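Local coordinates for protein protease (Helicobacter pylori, PDB 5EUF) that probably cleaves the cytoplasmic domain of human junctional adhesion molecule A as a zinc-dependent M16-family peptidase, compromising the gastric epithelial barrier, at residues B[22-36]-B[365-377]. Sequence-based numbering, arbitrary orientation.
Sequences VPLENKTGVIEVDVL and SSDVAGLFADYLV
Val-22 lays its CG2 methyl over the centre of one face of the Phe-372 ring, a CH-pi contact with CG2 4.2 Å from the ring centroid and 3° off the ring normal. Its other methyl, CG1, reaches the rim of the same ring at CE1 and also meets CG1 of Val-368. Leu-24, in the loop after strand 18-23, sets CD1 against Ser-365 at the first turn of the helix, 4.0 Å from its CA. Helix 365-376 thus packs on one face of the six-stranded mixed sheet of the M16 peptidase domain, touching both strand 18-23 and strand 30-37; between these two runs strand 192-198, whose Val-197 touches Val-22 and Val-368. The helix follows strand 30-36 in nearly the same direction, their axes 28° apart and 8.1 Å at closest approach. Ile-31 and Val-33 point away from helix 365-376 and are covered by helix 102-113 on the other face of the sheet. Midway along the strand the interface turns polar. Glu-32 extends from its backbone (chi1 -180°) to the start of the helix, where OE2 accepts a weak hydrogen bond of 3.2 Å from OG of Ser-366, a hydroxyl also bonded to Lys-96. The CB of Ala-369 rests against two carboxylates, 3.5 Å from OE1 of Glu-32 and 3.6 Å from OD1 of Asp-34. Arg-92 of strand 91-98 forms salt bridges with both acids, which probably offsets the repulsion between their charges in this buried setting. Further on, Leu-36 sets CD1 3.8 Å from CB of Ala-373, and the same CD1 meets CG1 of Val-377 at 3.9 Å.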
loop_
_atom_site.group_PDB
_atom_site.type_symbol
_atom_site.label_atom_id
_atom_site.label_comp_id
_atom_site.label_asym_id
_atom_site.label_seq_id
_atom_site.Cartn_x
_atom_site.Cartn_y
_atom_site.Cartn_z
ATOM N N VAL B 22 1.133 -8.521 -38.765
ATOM C CA VAL B 22 0.350 -9.750 -38.839
ATOM C C VAL B 22 -0.631 -9.685 -40.009
ATOM O O VAL B 22 -1.788 -9.302 -39.836
ATOM C CB VAL B 22 -0.428 -10.014 -37.531
ATOM C CG1 VAL B 22 -0.970 -11.437 -37.512
ATOM C CG2 VAL B 22 0.461 -9.773 -36.324
ATOM N N PRO B 23 -0.162 -10.052 -41.211
ATOM C CA PRO B 23 -0.986 -9.986 -42.422
ATOM C C PRO B 23 -2.192 -10.916 -42.372
ATOM O O PRO B 23 -2.128 -11.988 -41.769
ATOM C CB PRO B 23 -0.020 -10.420 -43.531
ATOM C CG PRO B 23 1.336 -10.189 -42.973
ATOM C CD PRO B 23 1.219 -10.465 -41.509
ATOM N N LEU B 24 -3.281 -10.491 -43.003
ATOM C CA LEU B 24 -4.474 -11.316 -43.136
ATOM C C LEU B 24 -5.001 -11.234 -44.565
ATOM O O LEU B 24 -5.681 -10.272 -44.930
ATOM C CB LEU B 24 -5.557 -10.881 -42.143
ATOM C CG LEU B 24 -5.293 -11.094 -40.648
ATOM C CD1 LEU B 24 -6.476 -10.613 -39.819
ATOM C CD2 LEU B 24 -4.988 -12.553 -40.348
ATOM N N GLU B 25 -4.671 -12.238 -45.373
ATOM C CA GLU B 25 -5.146 -12.304 -46.750
ATOM C C GLU B 25 -6.663 -12.445 -46.779
ATOM O O GLU B 25 -7.347 -11.737 -47.521
ATOM C CB GLU B 25 -4.489 -13.468 -47.492
ATOM N N ASN B 26 -7.184 -13.351 -45.951
ATOM C CA ASN B 26 -8.626 -13.539 -45.802
ATOM C C ASN B 26 -9.282 -12.337 -45.126
ATOM O O ASN B 26 -9.976 -12.473 -44.117
ATOM C CB ASN B 26 -8.922 -14.814 -45.009
ATOM N N LYS B 27 -9.046 -11.165 -45.705
ATOM C CA LYS B 27 -9.585 -9.899 -45.233
ATOM C C LYS B 27 -9.291 -8.866 -46.313
ATOM O O LYS B 27 -8.289 -8.983 -47.019
ATOM C CB LYS B 27 -8.969 -9.493 -43.893
ATOM N N THR B 28 -10.154 -7.867 -46.460
ATOM C CA THR B 28 -9.970 -6.906 -47.542
ATOM C C THR B 28 -10.049 -5.454 -47.079
ATOM O O THR B 28 -11.110 -4.959 -46.690
ATOM C CB THR B 28 -10.997 -7.137 -48.665
ATOM O OG1 THR B 28 -10.883 -8.484 -49.137
ATOM C CG2 THR B 28 -10.749 -6.178 -49.825
ATOM N N GLY B 29 -8.903 -4.780 -47.131
ATOM C CA GLY B 29 -8.821 -3.371 -46.804
ATOM C C GLY B 29 -8.643 -3.107 -45.324
ATOM O O GLY B 29 -7.791 -2.316 -44.934
ATOM N N VAL B 30 -9.440 -3.781 -44.503
ATOM C CA VAL B 30 -9.494 -3.510 -43.071
ATOM C C VAL B 30 -8.200 -3.863 -42.335
ATOM O O VAL B 30 -7.693 -4.979 -42.446
ATOM C CB VAL B 30 -10.661 -4.275 -42.418
ATOM C CG1 VAL B 30 -10.775 -3.921 -40.944
ATOM C CG2 VAL B 30 -11.959 -3.970 -43.145
ATOM N N ILE B 31 -7.665 -2.898 -41.590
ATOM C CA ILE B 31 -6.500 -3.132 -40.741
ATOM C C ILE B 31 -6.676 -2.485 -39.374
ATOM O O ILE B 31 -7.606 -1.709 -39.155
ATOM C CB ILE B 31 -5.196 -2.579 -41.360
ATOM C CG1 ILE B 31 -5.223 -1.049 -41.375
ATOM C CG2 ILE B 31 -4.957 -3.153 -42.750
ATOM C CD1 ILE B 31 -3.917 -0.425 -41.789
ATOM N N GLU B 32 -5.772 -2.809 -38.456
ATOM C CA GLU B 32 -5.711 -2.119 -37.173
ATOM C C GLU B 32 -4.272 -1.753 -36.833
ATOM O O GLU B 32 -3.374 -2.595 -36.897
ATOM C CB GLU B 32 -6.315 -2.971 -36.055
ATOM C CG GLU B 32 -6.269 -2.277 -34.700
ATOM C CD GLU B 32 -7.026 -3.023 -33.623
ATOM O OE1 GLU B 32 -6.456 -3.232 -32.532
ATOM O OE2 GLU B 32 -8.195 -3.389 -33.859
ATOM N N VAL B 33 -4.059 -0.490 -36.475
ATOM C CA VAL B 33 -2.725 -0.001 -36.147
ATOM C C VAL B 33 -2.558 0.145 -34.640
ATOM O O VAL B 33 -3.144 1.035 -34.032
ATOM C CB VAL B 33 -2.443 1.355 -36.820
ATOM C CG1 VAL B 33 -1.006 1.772 -36.581
ATOM C CG2 VAL B 33 -2.735 1.275 -38.307
ATOM N N ASP B 34 -1.749 -0.726 -34.043
ATOM C CA ASP B 34 -1.561 -0.729 -32.595
ATOM C C ASP B 34 -0.233 -0.129 -32.152
ATOM O O ASP B 34 0.808 -0.358 -32.771
ATOM C CB ASP B 34 -1.665 -2.154 -32.047
ATOM C CG ASP B 34 -3.091 -2.634 -31.940
ATOM O OD1 ASP B 34 -3.676 -2.991 -32.982
ATOM O OD2 ASP B 34 -3.623 -2.660 -30.811
ATOM N N VAL B 35 -0.285 0.639 -31.071
ATOM C CA VAL B 35 0.914 1.065 -30.364
ATOM C C VAL B 35 0.818 0.614 -28.914
ATOM O O VAL B 35 -0.029 1.091 -28.163
ATOM C CB VAL B 35 1.113 2.586 -30.416
ATOM C CG1 VAL B 35 2.249 2.998 -29.493
ATOM C CG2 VAL B 35 1.394 3.032 -31.838
ATOM N N LEU B 36 1.681 -0.318 -28.530
ATOM C CA LEU B 36 1.666 -0.855 -27.178
ATOM C C LEU B 36 2.810 -0.291 -26.344
ATOM O O LEU B 36 3.965 -0.306 -26.767
ATOM C CB LEU B 36 1.763 -2.377 -27.205
ATOM C CG LEU B 36 0.922 -3.120 -28.237
ATOM C CD1 LEU B 36 1.218 -4.609 -28.162
ATOM C CD2 LEU B 36 -0.554 -2.850 -28.016
ATOM N N SER B 365 -9.424 -8.519 -37.564
ATOM C CA SER B 365 -8.116 -7.962 -37.243
ATOM C C SER B 365 -8.086 -7.376 -35.835
ATOM O O SER B 365 -7.035 -7.333 -35.196
ATOM C CB SER B 365 -7.731 -6.894 -38.266
ATOM O OG SER B 365 -8.729 -5.894 -38.357
ATOM N N SER B 366 -9.243 -6.929 -35.353
ATOM C CA SER B 366 -9.354 -6.387 -34.001
ATOM C C SER B 366 -9.134 -7.470 -32.953
ATOM O O SER B 366 -8.494 -7.236 -31.928
ATOM C CB SER B 366 -10.723 -5.736 -33.789
ATOM O OG SER B 366 -10.987 -4.764 -34.783
ATOM N N ASP B 367 -9.680 -8.653 -33.218
ATOM C CA ASP B 367 -9.562 -9.772 -32.294
ATOM C C ASP B 367 -8.139 -10.313 -32.274
ATOM O O ASP B 367 -7.584 -10.588 -31.210
ATOM C CB ASP B 367 -10.549 -10.881 -32.667
ATOM C CG ASP B 367 -11.997 -10.465 -32.469
ATOM O OD1 ASP B 367 -12.271 -9.676 -31.542
ATOM O OD2 ASP B 367 -12.863 -10.932 -33.241
ATOM N N VAL B 368 -7.551 -10.458 -33.459
ATOM C CA VAL B 368 -6.192 -10.973 -33.588
ATOM C C VAL B 368 -5.187 -10.042 -32.917
ATOM O O VAL B 368 -4.262 -10.493 -32.236
ATOM C CB VAL B 368 -5.804 -11.170 -35.065
ATOM C CG1 VAL B 368 -4.362 -11.635 -35.184
ATOM C CG2 VAL B 368 -6.737 -12.169 -35.723
ATOM N N ALA B 369 -5.381 -8.740 -33.105
ATOM C CA ALA B 369 -4.517 -7.741 -32.488
ATOM C C ALA B 369 -4.557 -7.861 -30.967
ATOM O O ALA B 369 -3.515 -7.889 -30.315
ATOM C CB ALA B 369 -4.925 -6.344 -32.923
ATOM N N GLY B 370 -5.764 -7.943 -30.417
ATOM C CA GLY B 370 -5.954 -8.080 -28.984
ATOM C C GLY B 370 -5.253 -9.294 -28.402
ATOM O O GLY B 370 -4.757 -9.253 -27.276
ATOM N N LEU B 371 -5.210 -10.378 -29.169
ATOM C CA LEU B 371 -4.512 -11.582 -28.736
ATOM C C LEU B 371 -3.006 -11.347 -28.695
ATOM O O LEU B 371 -2.361 -11.577 -27.671
ATOM C CB LEU B 371 -4.833 -12.759 -29.659
ATOM C CG LEU B 371 -6.277 -13.262 -29.652
ATOM C CD1 LEU B 371 -6.441 -14.434 -30.606
ATOM C CD2 LEU B 371 -6.705 -13.649 -28.245
ATOM N N PHE B 372 -2.455 -10.886 -29.814
ATOM C CA PHE B 372 -1.022 -10.634 -29.924
ATOM C C PHE B 372 -0.538 -9.583 -28.933
ATOM O O PHE B 372 0.550 -9.707 -28.373
ATOM C CB PHE B 372 -0.665 -10.196 -31.344
ATOM C CG PHE B 372 -0.444 -11.337 -32.293
ATOM C CD1 PHE B 372 -1.505 -11.903 -32.978
ATOM C CD2 PHE B 372 0.829 -11.836 -32.510
ATOM C CE1 PHE B 372 -1.302 -12.949 -33.856
ATOM C CE2 PHE B 372 1.037 -12.880 -33.386
ATOM C CZ PHE B 372 -0.030 -13.438 -34.060
ATOM N N ALA B 373 -1.350 -8.551 -28.721
ATOM C CA ALA B 373 -0.971 -7.440 -27.856
ATOM C C ALA B 373 -0.622 -7.906 -26.448
ATOM O O ALA B 373 0.348 -7.440 -25.850
ATOM C CB ALA B 373 -2.084 -6.408 -27.806
ATOM N N ASP B 374 -1.409 -8.837 -25.925
ATOM C CA ASP B 374 -1.211 -9.310 -24.564
ATOM C C ASP B 374 0.048 -10.162 -24.444
ATOM O O ASP B 374 0.737 -10.120 -23.425
ATOM C CB ASP B 374 -2.437 -10.094 -24.092
ATOM C CG ASP B 374 -3.642 -9.201 -23.854
ATOM O OD1 ASP B 374 -3.460 -8.094 -23.302
ATOM O OD2 ASP B 374 -4.768 -9.601 -24.222
ATOM N N TYR B 375 0.360 -10.918 -25.492
ATOM C CA TYR B 375 1.480 -11.855 -25.449
ATOM C C TYR B 375 2.790 -11.243 -25.939
ATOM O O TYR B 375 3.870 -11.722 -25.595
ATOM C CB TYR B 375 1.145 -13.109 -26.263
ATOM C CG TYR B 375 0.161 -14.021 -25.565
ATOM C CD1 TYR B 375 -1.199 -13.737 -25.562
ATOM C CD2 TYR B 375 0.593 -15.158 -24.896
ATOM C CE1 TYR B 375 -2.100 -14.562 -24.917
ATOM C CE2 TYR B 375 -0.300 -15.990 -24.252
ATOM C CZ TYR B 375 -1.645 -15.687 -24.265
ATOM O OH TYR B 375 -2.539 -16.510 -23.621
ATOM N N LEU B 376 2.693 -10.186 -26.741
ATOM C CA LEU B 376 3.881 -9.488 -27.226
ATOM C C LEU B 376 4.571 -8.723 -26.105
ATOM O O LEU B 376 5.790 -8.787 -25.961
ATOM C CB LEU B 376 3.517 -8.529 -28.359
ATOM C CG LEU B 376 3.379 -9.145 -29.746
ATOM C CD1 LEU B 376 2.701 -8.165 -30.687
ATOM C CD2 LEU B 376 4.745 -9.539 -30.271
ATOM N N VAL B 377 3.781 -8.002 -25.313
ATOM C CA VAL B 377 4.315 -7.198 -24.217
ATOM C C VAL B 377 4.975 -8.073 -23.157
ATOM O O VAL B 377 5.753 -7.586 -22.337
ATOM C CB VAL B 377 3.217 -6.342 -23.552
ATOM C CG1 VAL B 377 2.597 -5.399 -24.565
ATOM C CG2 VAL B 377 2.153 -7.229 -22.928
#